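Local coordinates for periplasmic molybdate-binding protein (Azotobacter vinelandii, PDB 1ATG), which binds molybdate and tungstate in a cleft between its two domains and probably delivers the oxyanion to an ABC transporter for uptake, at residues L2-A7 with G12-L17; Y49-S54 with Q208-M213; G90-Q95 with A158-V163; T122-H127 with S178-P183. All blocks are in the same frame, centred on the assembly; numbering follows the deposited sequence.

Interaction 1 of 4, residues L2-A7 with G12-L17. With WO4 (tungstate(VI)ion), chain B; EDO (1,2-ethanediol), chain E.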
# COMPACT_ATOMS: atom_id res chain seq x y z
N LEU A 2 -17.65 -12.86 1.01
CA LEU A 2 -16.29 -12.77 1.50
C LEU A 2 -16.00 -11.39 2.09
O LEU A 2 -16.31 -10.39 1.45
CB LEU A 2 -15.32 -13.09 0.36
CG LEU A 2 -13.91 -13.56 0.72
CD1 LEU A 2 -13.95 -14.94 1.34
CD2 LEU A 2 -13.03 -13.55 -0.53
N LYS A 3 -15.42 -11.39 3.28
CA LYS A 3 -15.04 -10.13 3.92
C LYS A 3 -13.53 -9.98 3.82
O LYS A 3 -12.79 -10.77 4.38
CB LYS A 3 -15.50 -10.10 5.38
CG LYS A 3 -17.02 -10.24 5.51
CD LYS A 3 -17.43 -10.59 6.94
CE LYS A 3 -17.07 -12.02 7.31
NZ LYS A 3 -17.33 -12.32 8.74
N VAL A 4 -13.11 -8.99 3.02
CA VAL A 4 -11.70 -8.78 2.76
C VAL A 4 -11.23 -7.42 3.30
O VAL A 4 -11.86 -6.42 3.01
CB VAL A 4 -11.44 -8.82 1.24
CG1 VAL A 4 -9.97 -8.58 0.89
CG2 VAL A 4 -11.87 -10.17 0.67
N VAL A 5 -10.14 -7.47 4.04
CA VAL A 5 -9.55 -6.25 4.59
C VAL A 5 -8.20 -6.02 3.92
O VAL A 5 -7.42 -6.94 3.71
CB VAL A 5 -9.43 -6.30 6.12
CG1 VAL A 5 -8.48 -7.40 6.56
CG2 VAL A 5 -9.01 -4.94 6.68
N THR A 6 -7.96 -4.77 3.55
CA THR A 6 -6.72 -4.43 2.86
C THR A 6 -6.01 -3.24 3.47
O THR A 6 -6.61 -2.27 3.92
CB THR A 6 -6.99 -4.16 1.37
OG1 THR A 6 -5.74 -3.92 0.69
CG2 THR A 6 -7.87 -2.94 1.11
N ALA A 7 -4.69 -3.30 3.41
CA ALA A 7 -3.83 -2.14 3.63
C ALA A 7 -4.33 -1.06 2.68
O ALA A 7 -4.68 -1.34 1.51
CB ALA A 7 -2.40 -2.52 3.33
N GLY A 12 -7.96 0.94 -3.95
CA GLY A 12 -8.49 1.19 -5.28
C GLY A 12 -8.29 -0.01 -6.19
O GLY A 12 -9.16 -0.37 -7.00
N THR A 13 -7.14 -0.66 -6.09
CA THR A 13 -6.86 -1.85 -6.90
C THR A 13 -7.75 -3.01 -6.49
O THR A 13 -8.30 -3.72 -7.35
CB THR A 13 -5.37 -2.21 -6.81
OG1 THR A 13 -4.57 -1.07 -7.12
CG2 THR A 13 -5.05 -3.33 -7.80
N LEU A 14 -7.96 -3.18 -5.19
CA LEU A 14 -8.84 -4.25 -4.72
C LEU A 14 -10.28 -3.98 -5.17
O LEU A 14 -11.00 -4.94 -5.48
CB LEU A 14 -8.77 -4.38 -3.20
CG LEU A 14 -9.66 -5.48 -2.62
CD1 LEU A 14 -9.35 -6.86 -3.20
CD2 LEU A 14 -9.53 -5.51 -1.10
N GLU A 15 -10.71 -2.72 -5.26
CA GLU A 15 -12.05 -2.42 -5.78
C GLU A 15 -12.14 -2.88 -7.22
O GLU A 15 -13.14 -3.47 -7.64
CB GLU A 15 -12.35 -0.93 -5.64
CG GLU A 15 -12.59 -0.52 -4.18
CD GLU A 15 -12.59 0.97 -3.93
OE1 GLU A 15 -12.05 1.72 -4.76
OE2 GLU A 15 -13.11 1.39 -2.86
N GLN A 16 -11.11 -2.62 -8.02
CA GLN A 16 -11.09 -3.09 -9.41
C GLN A 16 -11.11 -4.61 -9.45
O GLN A 16 -11.87 -5.22 -10.24
CB GLN A 16 -9.87 -2.59 -10.17
CG GLN A 16 -9.85 -1.08 -10.36
CD GLN A 16 -8.54 -0.61 -10.96
OE1 GLN A 16 -7.46 -1.05 -10.57
NE2 GLN A 16 -8.60 0.30 -11.92
N LEU A 17 -10.30 -5.26 -8.63
CA LEU A 17 -10.24 -6.72 -8.60
C LEU A 17 -11.56 -7.33 -8.17
O LEU A 17 -12.03 -8.28 -8.81
CB LEU A 17 -9.14 -7.18 -7.65
CG LEU A 17 -7.70 -6.90 -8.11
CD1 LEU A 17 -6.74 -6.95 -6.94
CD2 LEU A 17 -7.28 -7.92 -9.17
W WO4 B . -0.34 1.07 4.13
O1 WO4 B . -1.34 2.46 4.60
O2 WO4 B . -0.83 0.44 2.59
O3 WO4 B . 1.36 1.53 4.00
O4 WO4 B . -0.45 -0.24 5.32
C1 EDO E . -5.23 1.34 -13.62
O1 EDO E . -6.74 1.55 -13.47
C2 EDO E . -4.39 2.63 -13.55
O2 EDO E . -5.07 3.60 -12.51

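Interaction 2 of 4, residues Y49-S54 with Q208-M213. With EDO (1,2-ethanediol), chain F.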
# COMPACT_ATOMS: atom_id res chain seq x y z
N TYR A 49 -12.66 -11.12 9.61
CA TYR A 49 -12.32 -10.97 8.20
C TYR A 49 -11.94 -12.36 7.68
O TYR A 49 -11.48 -13.21 8.44
CB TYR A 49 -11.17 -10.00 7.99
CG TYR A 49 -11.49 -8.56 8.32
CD1 TYR A 49 -12.50 -7.90 7.65
CD2 TYR A 49 -10.78 -7.86 9.30
CE1 TYR A 49 -12.82 -6.58 7.92
CE2 TYR A 49 -11.08 -6.53 9.56
CZ TYR A 49 -12.10 -5.91 8.88
OH TYR A 49 -12.41 -4.59 9.15
N ASN A 50 -12.11 -12.56 6.38
CA ASN A 50 -11.75 -13.82 5.75
C ASN A 50 -10.35 -13.79 5.14
O ASN A 50 -9.61 -14.77 5.17
CB ASN A 50 -12.75 -14.17 4.64
CG ASN A 50 -14.15 -14.34 5.24
OD1 ASN A 50 -15.10 -13.72 4.80
ND2 ASN A 50 -14.20 -15.19 6.25
N VAL A 51 -10.00 -12.64 4.55
CA VAL A 51 -8.74 -12.45 3.85
C VAL A 51 -8.14 -11.08 4.23
O VAL A 51 -8.88 -10.11 4.34
CB VAL A 51 -8.96 -12.47 2.32
CG1 VAL A 51 -7.71 -12.09 1.53
CG2 VAL A 51 -9.46 -13.82 1.81
N PHE A 52 -6.83 -11.06 4.36
CA PHE A 52 -6.09 -9.84 4.67
C PHE A 52 -4.97 -9.65 3.63
O PHE A 52 -4.13 -10.51 3.46
CB PHE A 52 -5.48 -9.93 6.07
CG PHE A 52 -4.49 -8.88 6.48
CD1 PHE A 52 -4.59 -7.54 6.14
CD2 PHE A 52 -3.42 -9.27 7.27
CE1 PHE A 52 -3.63 -6.63 6.57
CE2 PHE A 52 -2.47 -8.36 7.71
CZ PHE A 52 -2.58 -7.03 7.36
N PHE A 53 -4.99 -8.46 3.01
CA PHE A 53 -3.94 -7.99 2.13
C PHE A 53 -3.10 -6.96 2.91
O PHE A 53 -3.59 -5.86 3.19
CB PHE A 53 -4.50 -7.32 0.88
CG PHE A 53 -5.16 -8.29 -0.06
CD1 PHE A 53 -4.43 -9.09 -0.91
CD2 PHE A 53 -6.54 -8.40 -0.07
CE1 PHE A 53 -5.03 -9.99 -1.76
CE2 PHE A 53 -7.17 -9.29 -0.93
CZ PHE A 53 -6.41 -10.08 -1.77
N SER A 54 -1.88 -7.34 3.25
CA SER A 54 -1.02 -6.38 3.95
C SER A 54 -0.17 -5.59 2.97
O SER A 54 -0.02 -6.03 1.80
CB SER A 54 -0.10 -7.15 4.90
OG SER A 54 0.61 -6.22 5.72
N GLN A 208 -10.72 -19.86 -3.14
CA GLN A 208 -11.02 -19.58 -4.54
C GLN A 208 -10.53 -18.18 -4.90
O GLN A 208 -9.89 -17.99 -5.93
CB GLN A 208 -12.52 -19.70 -4.84
CG GLN A 208 -12.85 -19.40 -6.29
CD GLN A 208 -14.31 -19.50 -6.64
OE1 GLN A 208 -14.74 -19.05 -7.71
NE2 GLN A 208 -15.11 -20.08 -5.75
N PHE A 209 -10.85 -17.20 -4.06
CA PHE A 209 -10.42 -15.82 -4.32
C PHE A 209 -8.91 -15.71 -4.30
O PHE A 209 -8.31 -15.05 -5.17
CB PHE A 209 -11.09 -14.87 -3.32
CG PHE A 209 -10.75 -13.42 -3.56
CD1 PHE A 209 -11.17 -12.80 -4.72
CD2 PHE A 209 -10.02 -12.70 -2.64
CE1 PHE A 209 -10.86 -11.47 -4.96
CE2 PHE A 209 -9.71 -11.37 -2.88
CZ PHE A 209 -10.13 -10.75 -4.03
N MET A 210 -8.23 -16.34 -3.37
CA MET A 210 -6.78 -16.32 -3.27
C MET A 210 -6.14 -16.95 -4.50
O MET A 210 -5.11 -16.48 -4.99
CB MET A 210 -6.30 -16.97 -1.97
CG MET A 210 -6.67 -16.17 -0.73
SD MET A 210 -5.69 -14.67 -0.48
CE MET A 210 -4.37 -15.37 0.52
N SER A 211 -6.75 -18.02 -5.02
CA SER A 211 -6.28 -18.65 -6.25
C SER A 211 -6.48 -17.72 -7.44
O SER A 211 -5.59 -17.51 -8.26
CB SER A 211 -6.99 -19.98 -6.52
OG SER A 211 -6.68 -20.46 -7.82
N TRP A 212 -7.64 -17.08 -7.51
CA TRP A 212 -7.97 -16.14 -8.56
C TRP A 212 -7.01 -14.96 -8.59
O TRP A 212 -6.59 -14.47 -9.64
CB TRP A 212 -9.41 -15.65 -8.39
CG TRP A 212 -9.82 -14.70 -9.48
CD1 TRP A 212 -10.31 -15.01 -10.72
CD2 TRP A 212 -9.79 -13.27 -9.41
NE1 TRP A 212 -10.55 -13.86 -11.42
CE2 TRP A 212 -10.25 -12.77 -10.63
CE3 TRP A 212 -9.40 -12.35 -8.41
CZ2 TRP A 212 -10.33 -11.42 -10.91
CZ3 TRP A 212 -9.50 -11.00 -8.69
CH2 TRP A 212 -9.96 -10.54 -9.92
N MET A 213 -6.59 -14.50 -7.40
CA MET A 213 -5.64 -13.41 -7.28
C MET A 213 -4.30 -13.67 -7.94
O MET A 213 -3.57 -12.72 -8.23
CB MET A 213 -5.39 -13.11 -5.80
CG MET A 213 -6.52 -12.31 -5.16
SD MET A 213 -6.65 -10.61 -5.76
CE MET A 213 -5.00 -10.00 -5.41
C1 EDO F . -10.06 -1.76 9.09
O1 EDO F . -10.32 -3.15 9.67
C2 EDO F . -11.21 -0.75 9.21
O2 EDO F . -11.55 -0.57 10.73

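Interaction 3 of 4, residues G90-Q95 with A158-V163. With ACT (acetate ion), chain C.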
# COMPACT_ATOMS: atom_id res chain seq x y z
N GLY A 90 5.72 20.51 -11.83
CA GLY A 90 7.00 21.18 -11.71
C GLY A 90 7.65 21.23 -10.35
O GLY A 90 8.83 21.60 -10.29
N LEU A 91 6.97 20.91 -9.24
CA LEU A 91 7.60 20.98 -7.93
C LEU A 91 8.55 19.82 -7.71
O LEU A 91 9.69 20.01 -7.28
CB LEU A 91 6.56 21.05 -6.81
CG LEU A 91 7.12 21.09 -5.39
CD1 LEU A 91 8.07 22.27 -5.21
CD2 LEU A 91 6.00 21.13 -4.36
N VAL A 92 8.09 18.59 -7.94
CA VAL A 92 8.95 17.42 -7.78
C VAL A 92 9.74 17.22 -9.06
O VAL A 92 9.17 16.90 -10.11
CB VAL A 92 8.13 16.17 -7.42
CG1 VAL A 92 9.05 14.96 -7.31
CG2 VAL A 92 7.40 16.39 -6.10
N ASP A 93 11.05 17.35 -8.96
CA ASP A 93 11.92 17.11 -10.10
C ASP A 93 12.18 15.61 -10.24
O ASP A 93 11.99 14.84 -9.31
CB ASP A 93 13.26 17.83 -9.91
CG ASP A 93 14.00 17.30 -8.71
OD1 ASP A 93 13.51 17.54 -7.57
OD2 ASP A 93 15.04 16.61 -8.84
N ASN A 94 12.69 15.21 -11.40
CA ASN A 94 12.92 13.81 -11.70
C ASN A 94 14.12 13.18 -11.04
O ASN A 94 14.40 12.00 -11.30
CB ASN A 94 12.98 13.63 -13.22
CG ASN A 94 14.15 14.35 -13.84
OD1 ASN A 94 15.12 14.74 -13.20
ND2 ASN A 94 14.08 14.50 -15.16
N GLN A 95 14.82 13.86 -10.14
CA GLN A 95 15.92 13.27 -9.39
C GLN A 95 15.72 13.39 -7.88
O GLN A 95 16.59 13.03 -7.10
CB GLN A 95 17.26 13.91 -9.74
CG GLN A 95 17.76 13.58 -11.14
CD GLN A 95 18.89 14.52 -11.54
OE1 GLN A 95 18.69 15.74 -11.61
NE2 GLN A 95 20.07 13.96 -11.76
N ALA A 158 -0.63 18.94 1.96
CA ALA A 158 0.80 18.76 2.02
C ALA A 158 1.38 19.06 0.63
O ALA A 158 0.90 18.47 -0.35
CB ALA A 158 1.23 17.36 2.45
N ASP A 159 2.38 19.91 0.52
CA ASP A 159 3.03 20.18 -0.75
C ASP A 159 3.58 18.89 -1.36
O ASP A 159 3.48 18.72 -2.57
CB ASP A 159 4.16 21.20 -0.56
CG ASP A 159 3.69 22.62 -0.35
OD1 ASP A 159 2.61 23.01 -0.87
OD2 ASP A 159 4.42 23.40 0.29
N LEU A 160 4.19 18.04 -0.54
CA LEU A 160 4.77 16.79 -1.00
C LEU A 160 4.16 15.63 -0.23
O LEU A 160 3.73 15.82 0.91
CB LEU A 160 6.28 16.76 -0.73
CG LEU A 160 7.13 17.85 -1.38
CD1 LEU A 160 8.60 17.59 -1.06
CD2 LEU A 160 6.94 17.92 -2.89
N GLY A 161 4.29 14.43 -0.78
CA GLY A 161 3.89 13.24 -0.03
C GLY A 161 4.56 12.01 -0.60
O GLY A 161 4.87 11.94 -1.79
N PHE A 162 4.75 11.02 0.27
CA PHE A 162 5.20 9.69 -0.14
C PHE A 162 3.98 8.80 -0.22
O PHE A 162 3.28 8.56 0.77
CB PHE A 162 6.24 9.12 0.81
CG PHE A 162 7.65 9.52 0.53
CD1 PHE A 162 8.25 9.21 -0.68
CD2 PHE A 162 8.40 10.21 1.47
CE1 PHE A 162 9.56 9.56 -0.94
CE2 PHE A 162 9.71 10.55 1.23
CZ PHE A 162 10.31 10.24 0.02
N VAL A 163 3.67 8.36 -1.45
CA VAL A 163 2.45 7.62 -1.74
C VAL A 163 2.74 6.35 -2.53
O VAL A 163 3.89 6.09 -2.91
CB VAL A 163 1.44 8.51 -2.50
CG1 VAL A 163 1.10 9.79 -1.74
CG2 VAL A 163 1.95 8.85 -3.89
C ACT C . 1.86 22.46 3.06
O ACT C . 2.75 21.64 2.76
OXT ACT C . 1.85 23.02 4.20
CH3 ACT C . 0.79 22.85 2.10

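Interaction 4 of 4, residues T122-H127 with S178-P183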
# COMPACT_ATOMS: atom_id res chain seq x y z
N THR A 122 10.25 6.90 4.82
CA THR A 122 11.23 7.25 5.85
C THR A 122 12.61 6.71 5.52
O THR A 122 13.61 7.42 5.67
CB THR A 122 10.73 6.72 7.20
OG1 THR A 122 9.44 7.28 7.48
CG2 THR A 122 11.67 7.12 8.33
N GLN A 123 12.66 5.49 4.98
CA GLN A 123 13.91 4.92 4.54
C GLN A 123 14.56 5.75 3.45
O GLN A 123 15.79 5.87 3.44
CB GLN A 123 13.72 3.47 4.06
CG GLN A 123 13.51 2.52 5.23
CD GLN A 123 13.11 1.13 4.80
OE1 GLN A 123 12.64 0.89 3.69
NE2 GLN A 123 13.28 0.17 5.74
N VAL A 124 13.77 6.32 2.53
CA VAL A 124 14.35 7.18 1.50
C VAL A 124 14.97 8.41 2.14
O VAL A 124 16.09 8.80 1.77
CB VAL A 124 13.29 7.59 0.47
CG1 VAL A 124 13.83 8.63 -0.51
CG2 VAL A 124 12.81 6.34 -0.27
N LEU A 125 14.28 9.06 3.08
CA LEU A 125 14.88 10.22 3.74
C LEU A 125 16.15 9.84 4.49
O LEU A 125 17.13 10.59 4.45
CB LEU A 125 13.88 10.89 4.67
CG LEU A 125 12.63 11.47 4.00
CD1 LEU A 125 11.83 12.22 5.06
CD2 LEU A 125 12.97 12.38 2.84
N THR A 126 16.16 8.68 5.12
CA THR A 126 17.38 8.23 5.80
C THR A 126 18.47 8.00 4.77
O THR A 126 19.65 8.36 5.00
CB THR A 126 17.06 6.93 6.56
OG1 THR A 126 16.20 7.28 7.66
CG2 THR A 126 18.30 6.21 7.06
N HIS A 127 18.15 7.40 3.63
CA HIS A 127 19.15 7.16 2.60
C HIS A 127 19.82 8.44 2.13
O HIS A 127 21.03 8.46 1.86
CB HIS A 127 18.50 6.42 1.42
CG HIS A 127 19.48 5.96 0.38
ND1 HIS A 127 20.12 4.74 0.44
CD2 HIS A 127 19.92 6.58 -0.73
CE1 HIS A 127 20.91 4.64 -0.62
NE2 HIS A 127 20.83 5.74 -1.33
N SER A 178 3.36 16.27 -10.14
CA SER A 178 4.76 15.98 -10.41
C SER A 178 5.20 14.80 -9.54
O SER A 178 4.64 14.61 -8.46
CB SER A 178 5.67 17.19 -10.26
OG SER A 178 5.53 17.76 -8.97
N HIS A 179 6.16 14.01 -10.01
CA HIS A 179 6.55 12.84 -9.22
C HIS A 179 7.98 12.41 -9.46
O HIS A 179 8.60 12.70 -10.48
CB HIS A 179 5.60 11.67 -9.49
CG HIS A 179 5.81 11.07 -10.85
ND1 HIS A 179 5.28 11.65 -11.99
CD2 HIS A 179 6.51 9.98 -11.24
CE1 HIS A 179 5.62 10.92 -13.04
NE2 HIS A 179 6.38 9.93 -12.62
N TRP A 180 8.49 11.69 -8.47
CA TRP A 180 9.82 11.10 -8.52
C TRP A 180 9.77 9.73 -7.88
O TRP A 180 9.25 9.57 -6.77
CB TRP A 180 10.85 11.93 -7.77
CG TRP A 180 12.20 11.31 -7.58
CD1 TRP A 180 13.08 10.92 -8.56
CD2 TRP A 180 12.84 10.98 -6.34
NE1 TRP A 180 14.22 10.40 -8.00
CE2 TRP A 180 14.11 10.44 -6.64
CE3 TRP A 180 12.47 11.13 -5.00
CZ2 TRP A 180 15.00 10.06 -5.65
CZ3 TRP A 180 13.37 10.74 -4.02
CH2 TRP A 180 14.62 10.21 -4.34
N PHE A 181 10.25 8.72 -8.60
CA PHE A 181 10.38 7.38 -8.05
C PHE A 181 11.73 7.25 -7.39
O PHE A 181 12.78 7.21 -8.07
CB PHE A 181 10.29 6.30 -9.14
CG PHE A 181 8.96 6.19 -9.81
CD1 PHE A 181 7.88 5.63 -9.14
CD2 PHE A 181 8.77 6.64 -11.10
CE1 PHE A 181 6.65 5.51 -9.75
CE2 PHE A 181 7.53 6.52 -11.72
CZ PHE A 181 6.47 5.96 -11.05
N PRO A 182 11.83 7.13 -6.08
CA PRO A 182 13.14 6.85 -5.50
C PRO A 182 13.65 5.52 -6.05
O PRO A 182 12.91 4.55 -6.17
CB PRO A 182 12.85 6.74 -4.01
CG PRO A 182 11.58 7.50 -3.79
CD PRO A 182 10.77 7.23 -5.06
N PRO A 183 14.93 5.45 -6.42
CA PRO A 183 15.50 4.19 -6.91
C PRO A 183 15.30 3.08 -5.89
O PRO A 183 15.20 3.28 -4.67
CB PRO A 183 16.96 4.54 -7.16
CG PRO A 183 16.95 6.01 -7.45
CD PRO A 183 15.90 6.56 -6.50

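Interaction 1 of 4, residues L2-A7 with G12-L17
Between 2-7 and 12-17 no flat group takes part where Leu14 meets Val4 and Thr6; the flat neighbour is the Phe53 ring of strand 51-53, which borders all three of these side chains. The Gln16 amide does its work elsewhere: NE2 donates to O1 of a 1,2-ethanediol, probably from the crystallisation liquor, at 2.7 Å, with an N-H...O angle of 158°. One methyl of the helix carries the contact. Leu14 CD2 comes down 3.7 Å from Val4 CG1 and, at 3.8 Å, touches both CB and CG2 of Thr6, resting across two residues on the same side of the strand. Thr6 divides its branches by chemistry. Its OG1 stands opposite the backbone N (chi1 -176°) and bonds Ala7 O at 2.9 Å, 23° out of the carbonyl plane, which leaves CG2 between N and the carbonyl carbon and turned to the leucine. The buried hydroxyl is thus satisfied within its own strand, one residue before Ala7, whose CB packs 3.4 Å from tungstate O2, while Thr8, Asn9, Ser36, Tyr117 and Val146 supply hydrogen bonds to the ion. Strand 2-7, helix 11-25 and strand 29-34 form a beta-alpha-beta crossover; Leu14 also reaches Ile31 of strand 29-34, and strand 51-53 runs parallel to 2-7 on its other side.

Interaction 2 of 4, residues Y49-S54 with Q208-M213
Met213 reaches Phe53 where helix 203-212 packs on strand 51-53 in one domain of this type II periplasmic binding protein fold. From CB the methionine chain bends twice, at chi2 (-69°) and chi3 (-56°), and this curl keeps its length close to two rings. CG lies over one face of the Phe209 ring, 4.0 Å above its plane and toward the rim, and also nears Phe53 CZ. SD follows at 4.0 Å from the same Phe53 CZ; it stands 5.1 Å from the ring centroid and obliquely to it, a Met-aromatic contact. The CE methyl ends the chain 3.7 Å from Phe53 CE1. Phe53 therefore meets the helix with the outer end of its ring, and a second aromatic shares that rim: Phe209 CE2 sits near the plane of the Phe53 ring, at its edge, 3.7 Å from Phe53 CZ. All five touching residues are buried, and no hydrogen bond crosses between the segments. Farther from the pocket along the strand, Val51 takes the place of the ring. Tyr77 packs edge-to-face with Phe53, and Phe21 of helix 11-25 does so with Phe209, extending the aromatic cluster beyond the contact. Met210, also bent at chi2 and chi3, runs antiparallel to the Val51 side chain, with Met210 SD 3.8 Å from Val51 CG1.

Interaction 3 of 4, residues G90-Q95 with A158-V163
Leu91 and Val92 run beside Asp159 and Leu160 with their backbones well apart, the CA atoms of Val92 and Leu160 being 8.0 Å from each other. Segment 90-95 is irregular: Gly90 enters with a positive phi, and farther on Asp93 OD2 accepts from Gln95 N at 3.0 Å, an Asx turn in which the N-H comes from above the carboxylate plane. Segment 158-163 becomes regular at Leu160. With no hydrogen bond across, the contact is made by side chains. Leu160 CD2 is the meeting point, 3.6 Å from Val92 CG2 and 3.7 Å from Leu91 CD2. A chi1 of 179° holds the CG of Leu91 trans to N, which places Leu91 CD2 3.9 Å from Asp159 O, just ahead of the strand. Strand 160-164 lies in the mixed sheet of the solute-binding fold, parallel to 107-110 and antiparallel to 75-86, and the loop following 75-86 here covers its beginning; Val92 also touches Leu84 and Ser86 of 75-86. There the backbone N of Asp159 donates to acetate O at 2.9 Å; the acetate probably comes from the crystallisation liquor and is also hydrogen-bonded to His106 ND1. The aspartate's own charge is answered by Arg105, whose NE forms a salt bridge with OD2. An alanine at Asp159 would remove the carboxylate and is likely to leave Arg105 without this charge partner. Asp159 CB itself brushes Leu91 CD2 at 4.2 Å.

Interaction 4 of 4, residues T122-H127 with S178-P183
Val124 of helix 116-127 is met by segment 178-183 at two places, Trp180 and Pro182. The segment starts on a strand, where Ser178 OG bonds to Lys88 O, far from the helix. Trp180 is the first to turn to it. With chi1 at 171° the indole is carried out on the side of CB remote from its own N, bringing the six-membered end forward until CZ3 is 4.1 Å from Val124 CG1, an oblique approach. Phe181 takes part elsewhere, in a cation-pi contact with Lys81. Pro182 then carries the closer packing: its CB lies 3.8 Å and its CG 3.9 Å from Val124 CG2, and the two side chains cross at about a right angle. Pro182 also folds back on the segment, its CA 3.7 Å above one face of the Trp180 ring, toward the rim, so that tryptophan and proline present a joint apolar surface to the helix. The valine spreads both methyls over it. An alanine in place of Val124 would lack both and would probably open a gap over Pro182 and leave Trp180 CZ3 without its neighbour from the helix. Leu82 and Phe162, from strands 75-86 and 160-164, pack on Val124 as well. This is a helix laid on the central sheet of one domain of a periplasmic binding protein, and near the helix's start Tyr117 N is hydrogen-bonded to the bound tungstate.

The four contacts fall into two pairs on opposite sides of the chain's centre. Interactions 1 and 2 share adjacent strands: Lys3 O and Asn50 N are 2.8 Å apart, as are Ala7 N and Phe53 O, both probable hydrogen bonds, and Val4 CG1 packs on Phe53 CE2. Interactions 3 and 4, with centres about 10 Å apart, join through Val92 N and Ser178 OG at 2.9 Å, while Trp180 also packs against Asn94 and Gln95. Between the pairs the centres are about 26 to 33 Å apart. The anion sits at the interface of the two domains: Ala7 of interaction 1 touches it directly, the side chain of Phe53 in interaction 2 is about 9 Å from it, and that of Val124 in interaction 4 about 13 Å.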